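Local coordinates for protein probable oxidoreductase (Pseudomonas aeruginosa, PDB 4B7C) that probably works as an NADP-dependent oxidoreductase of the medium-chain dehydrogenase/reductase family, with a Rossmann fold for the cofactor, at residues B[46-51]-B[311-316]; B[128-133]-B[292-297]. One frame throughout, in Å; residues are numbered along the deposited sequence.

Contact 1: residues B[46-51]-B[311-316]; sequences EYLSLD and EGLETF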
# COMPACT_ATOMS: atom_id res chain seq x y z
N GLU B 46 -30.98 -15.08 -17.53
CA GLU B 46 -30.85 -14.82 -18.97
C GLU B 46 -29.41 -14.72 -19.44
O GLU B 46 -29.04 -15.31 -20.46
CB GLU B 46 -31.61 -13.55 -19.35
CG GLU B 46 -33.14 -13.69 -19.26
CD GLU B 46 -33.95 -13.02 -20.37
OE1 GLU B 46 -33.37 -12.23 -21.19
OE2 GLU B 46 -35.19 -13.32 -20.41
N TYR B 47 -28.61 -13.96 -18.70
CA TYR B 47 -27.20 -13.80 -18.98
C TYR B 47 -26.39 -13.89 -17.69
O TYR B 47 -26.77 -13.32 -16.67
CB TYR B 47 -26.92 -12.46 -19.64
CG TYR B 47 -27.55 -12.30 -20.99
CD1 TYR B 47 -26.88 -12.70 -22.15
CD2 TYR B 47 -28.82 -11.74 -21.12
CE1 TYR B 47 -27.45 -12.55 -23.40
CE2 TYR B 47 -29.40 -11.58 -22.36
CZ TYR B 47 -28.72 -11.99 -23.49
OH TYR B 47 -29.28 -11.83 -24.73
N LEU B 48 -25.26 -14.58 -17.77
CA LEU B 48 -24.34 -14.73 -16.63
C LEU B 48 -23.00 -14.13 -16.92
O LEU B 48 -22.50 -14.17 -18.05
CB LEU B 48 -24.15 -16.19 -16.27
CG LEU B 48 -25.42 -16.95 -15.91
CD1 LEU B 48 -25.07 -18.41 -15.65
CD2 LEU B 48 -26.18 -16.34 -14.73
N SER B 49 -22.44 -13.49 -15.90
CA SER B 49 -21.13 -12.87 -15.99
C SER B 49 -20.05 -13.91 -15.71
O SER B 49 -20.04 -14.54 -14.66
CB SER B 49 -20.99 -11.72 -15.01
OG SER B 49 -19.66 -11.22 -15.04
N LEU B 50 -19.17 -14.10 -16.67
CA LEU B 50 -17.99 -14.93 -16.45
C LEU B 50 -16.82 -13.99 -16.14
O LEU B 50 -16.45 -13.16 -16.98
CB LEU B 50 -17.72 -15.84 -17.65
CG LEU B 50 -18.49 -17.17 -17.70
CD1 LEU B 50 -19.97 -17.01 -17.42
CD2 LEU B 50 -18.30 -17.81 -19.07
N ASP B 51 -16.27 -14.15 -14.93
CA ASP B 51 -15.26 -13.25 -14.35
C ASP B 51 -14.06 -14.01 -13.78
O ASP B 51 -14.23 -15.03 -13.12
CB ASP B 51 -15.80 -12.47 -13.13
CG ASP B 51 -17.08 -11.68 -13.42
OD1 ASP B 51 -17.07 -10.90 -14.40
OD2 ASP B 51 -18.09 -11.81 -12.67
N GLU B 311 -23.16 -18.70 -26.13
CA GLU B 311 -24.49 -19.23 -25.88
C GLU B 311 -24.47 -20.62 -25.29
O GLU B 311 -23.68 -21.48 -25.69
CB GLU B 311 -25.32 -19.23 -27.17
CG GLU B 311 -25.60 -17.82 -27.69
CD GLU B 311 -26.66 -17.78 -28.78
OE1 GLU B 311 -27.63 -18.54 -28.63
OE2 GLU B 311 -26.55 -16.99 -29.76
N GLY B 312 -25.34 -20.82 -24.30
CA GLY B 312 -25.60 -22.13 -23.73
C GLY B 312 -24.99 -22.36 -22.35
O GLY B 312 -23.76 -22.44 -22.20
N LEU B 313 -25.86 -22.49 -21.35
CA LEU B 313 -25.48 -22.77 -19.98
C LEU B 313 -24.53 -23.97 -19.90
O LEU B 313 -23.54 -23.96 -19.16
CB LEU B 313 -26.72 -23.06 -19.13
CG LEU B 313 -26.44 -23.46 -17.68
CD1 LEU B 313 -25.86 -22.26 -16.93
CD2 LEU B 313 -27.68 -23.97 -17.00
N GLU B 314 -24.84 -24.99 -20.69
CA GLU B 314 -24.10 -26.26 -20.72
C GLU B 314 -22.61 -26.08 -21.09
O GLU B 314 -21.78 -26.90 -20.73
CB GLU B 314 -24.80 -27.30 -21.64
CG GLU B 314 -24.79 -27.00 -23.14
CD GLU B 314 -25.84 -25.98 -23.59
OE1 GLU B 314 -26.61 -25.47 -22.74
OE2 GLU B 314 -25.88 -25.69 -24.81
N THR B 315 -22.28 -25.00 -21.80
CA THR B 315 -20.89 -24.72 -22.20
C THR B 315 -20.04 -24.06 -21.11
O THR B 315 -18.85 -23.81 -21.31
CB THR B 315 -20.82 -23.79 -23.44
OG1 THR B 315 -21.19 -22.45 -23.07
CG2 THR B 315 -21.72 -24.32 -24.57
N PHE B 316 -20.63 -23.83 -19.94
CA PHE B 316 -19.98 -23.07 -18.86
C PHE B 316 -18.51 -23.46 -18.54
O PHE B 316 -17.63 -22.60 -18.58
CB PHE B 316 -20.84 -23.12 -17.58
CG PHE B 316 -20.13 -22.58 -16.37
CD1 PHE B 316 -19.86 -21.24 -16.25
CD2 PHE B 316 -19.66 -23.44 -15.38
CE1 PHE B 316 -19.16 -20.75 -15.16
CE2 PHE B 316 -18.96 -22.97 -14.28
CZ PHE B 316 -18.71 -21.61 -14.17
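Leu48 sets its CG anti to its own carbonyl carbon (chi1 -58°), whereas Leu313 holds CG anti to the backbone N (chi1 176°), and these two settings bring one methyl of each together. The contact lies in the GroES-like domain of the medium-chain dehydrogenase/reductase fold. Strand 41-49 runs there through the mixed sheet, with a classic beta bulge where Glu46 and Tyr47 face Val79, and the 3-10 turn after strand 307-311, and the first residue of helix 316-321, pack against it. Leu48 CD1 meets Leu313 CD1 at 4.1 Å, the two side chains slanting across one another. Two residues past Leu48, Leu50 CD1 reaches the rim of the Phe316 ring close to its plane, 4.4 Å from CD1 of that ring. All four residues are buried, but the two segments share just 129 Å² and no hydrogen bond, so the fit is light and wholly apolar. Other residues fill in around it: Phe26 meets Phe316 edge-to-face, the Tyr11 ring meets it at a slant, and Leu334 of strand 331-335 touches Leu50. The turn carrying Leu313 is fastened from within, because the carbonyl of Gly312 takes two donors of one residue: Thr315 N lies 3.0 Å from Gly312 O, and Thr315 OG1 donates to Gly312 O at 2.7 Å, in the carbonyl plane with a C=O...OG1 angle of 154°.

Contact 2: residues B[128-133]-B[292-297]; sequences SALGMT and KEMATW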
# COMPACT_ATOMS: atom_id res chain seq x y z
N SER B 128 -21.57 -5.55 -17.83
CA SER B 128 -20.29 -5.00 -18.25
C SER B 128 -20.17 -3.56 -17.79
O SER B 128 -20.05 -3.30 -16.60
CB SER B 128 -20.07 -5.15 -19.77
OG SER B 128 -21.06 -4.48 -20.51
N ALA B 129 -20.21 -2.61 -18.73
CA ALA B 129 -20.02 -1.19 -18.40
C ALA B 129 -21.07 -0.68 -17.41
O ALA B 129 -20.78 0.18 -16.55
CB ALA B 129 -20.02 -0.35 -19.66
N LEU B 130 -22.29 -1.22 -17.50
CA LEU B 130 -23.38 -0.85 -16.58
C LEU B 130 -23.60 -1.93 -15.52
O LEU B 130 -24.65 -2.01 -14.88
CB LEU B 130 -24.69 -0.59 -17.35
CG LEU B 130 -24.66 0.66 -18.23
CD1 LEU B 130 -25.91 0.74 -19.14
CD2 LEU B 130 -24.48 1.95 -17.44
N GLY B 131 -22.59 -2.79 -15.36
CA GLY B 131 -22.57 -3.82 -14.34
C GLY B 131 -21.37 -3.69 -13.40
O GLY B 131 -20.78 -2.62 -13.26
N MET B 132 -21.00 -4.79 -12.76
CA MET B 132 -19.97 -4.78 -11.73
C MET B 132 -18.58 -4.47 -12.26
O MET B 132 -17.78 -3.87 -11.56
CB MET B 132 -19.97 -6.10 -10.93
CG MET B 132 -21.16 -6.26 -9.99
SD MET B 132 -21.51 -4.88 -8.89
CE MET B 132 -22.68 -3.92 -9.86
N THR B 133 -18.26 -4.89 -13.48
CA THR B 133 -16.94 -4.57 -14.04
C THR B 133 -16.82 -3.08 -14.29
O THR B 133 -15.81 -2.45 -13.94
CB THR B 133 -16.64 -5.35 -15.34
OG1 THR B 133 -17.67 -5.10 -16.29
CG2 THR B 133 -16.55 -6.85 -15.06
N LYS B 292 -25.89 6.16 -13.65
CA LYS B 292 -26.47 7.29 -14.38
C LYS B 292 -25.39 8.01 -15.20
O LYS B 292 -25.60 8.30 -16.37
CB LYS B 292 -27.16 8.28 -13.43
CG LYS B 292 -27.90 9.42 -14.11
CD LYS B 292 -28.41 10.45 -13.10
CE LYS B 292 -28.87 11.74 -13.77
NZ LYS B 292 -29.04 12.86 -12.81
N GLU B 293 -24.25 8.29 -14.58
CA GLU B 293 -23.17 8.98 -15.29
C GLU B 293 -22.59 8.10 -16.41
O GLU B 293 -22.39 8.57 -17.52
CB GLU B 293 -22.05 9.44 -14.37
CG GLU B 293 -20.97 10.18 -15.13
CD GLU B 293 -20.09 11.06 -14.25
OE1 GLU B 293 -19.54 10.55 -13.26
OE2 GLU B 293 -19.93 12.25 -14.58
N MET B 294 -22.35 6.83 -16.09
CA MET B 294 -21.84 5.87 -17.08
C MET B 294 -22.77 5.79 -18.30
O MET B 294 -22.32 5.78 -19.44
CB MET B 294 -21.69 4.48 -16.46
CG MET B 294 -21.14 3.42 -17.41
SD MET B 294 -19.40 3.72 -17.88
CE MET B 294 -18.68 3.63 -16.24
N ALA B 295 -24.07 5.72 -18.04
CA ALA B 295 -25.09 5.66 -19.11
C ALA B 295 -25.01 6.86 -20.07
O ALA B 295 -25.15 6.70 -21.27
CB ALA B 295 -26.50 5.55 -18.52
N THR B 296 -24.78 8.05 -19.53
CA THR B 296 -24.67 9.25 -20.37
C THR B 296 -23.37 9.23 -21.20
O THR B 296 -23.37 9.63 -22.36
CB THR B 296 -24.75 10.56 -19.55
OG1 THR B 296 -23.59 10.70 -18.74
CG2 THR B 296 -25.98 10.55 -18.66
N TRP B 297 -22.28 8.76 -20.61
CA TRP B 297 -21.02 8.63 -21.35
C TRP B 297 -21.18 7.70 -22.51
O TRP B 297 -20.73 7.97 -23.62
CB TRP B 297 -19.88 8.14 -20.45
CG TRP B 297 -19.30 9.19 -19.52
CD1 TRP B 297 -19.28 10.57 -19.69
CD2 TRP B 297 -18.61 8.95 -18.25
NE1 TRP B 297 -18.66 11.19 -18.63
CE2 TRP B 297 -18.23 10.28 -17.74
CE3 TRP B 297 -18.30 7.82 -17.51
CZ2 TRP B 297 -17.56 10.44 -16.54
CZ3 TRP B 297 -17.62 8.00 -16.30
CH2 TRP B 297 -17.26 9.28 -15.83
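A type I beta turn, Ser128 to Gly131, leads into helix 132-145 with Gly131 as its N-cap, and the outer side of this turn packs against helix 287-299. Gly131 N closes the turn on Ser128 O at 2.9 Å, leaving Ala129 and Leu130 at its corner to meet the helix. Leu130 touches through a single methyl: CD2 sits 3.6 Å from Met294 CG and also approaches the helix backbone, 3.8 Å from Ala295 N, with Ala295 CB a little further from CD2 at 4.3 Å. Met294 runs CG anti to its backbone N (chi1 -179°), which carries the chain out toward the turn, then bends at chi2 (68°) and again at chi3 (61°). Its CG, SD and CE thereby all gather near one polar atom. Ala129 O is 3.4 Å from Met294 CG and 4.0 Å from Met294 SD, while Ala129 CB flanks the sulfur at 4.5 Å. Neighbouring parts of the chain complete the packing: Leu303 touches Met294, and Leu298 and Ala121 touch Leu130. Behind the turn, Ser128 OG is hydrogen-bonded to Glu307, Ser305 and the carbonyl of Arg125, so the corner is held from its far side by polar bonds. Across the contact itself no hydrogen bond forms. Turn and helix are thus joined by dispersion, chiefly between the Leu130 methyl and the Met294 methylene, with the sulfur further off, perhaps with a slight electrostatic gain where the Ala129 carbonyl faces a methylene next to sulfur.

Overall arrangement
The four segments follow one another as 46-51, 128-133, 292-297 and 311-316, so contact 2 falls wholly within the span of chain that contact 1 brackets. Their centres are 21 Å apart, yet they meet where Asp51 OD1 packs 4.1 Å from Thr133 CG2. Lys331, on strand 331-335, ties this meeting point together: it forms a salt bridge with Asp51, a hydrogen bond with Ser49, and packing contacts with Ser128 and Thr133. Strand 307-311 also connects them, since Glu307 bonds Ser128 while contact 1 lies at its other end. After the Rossmann sheet, the chain thus returns through helix 287-299 to the GroES-like domain.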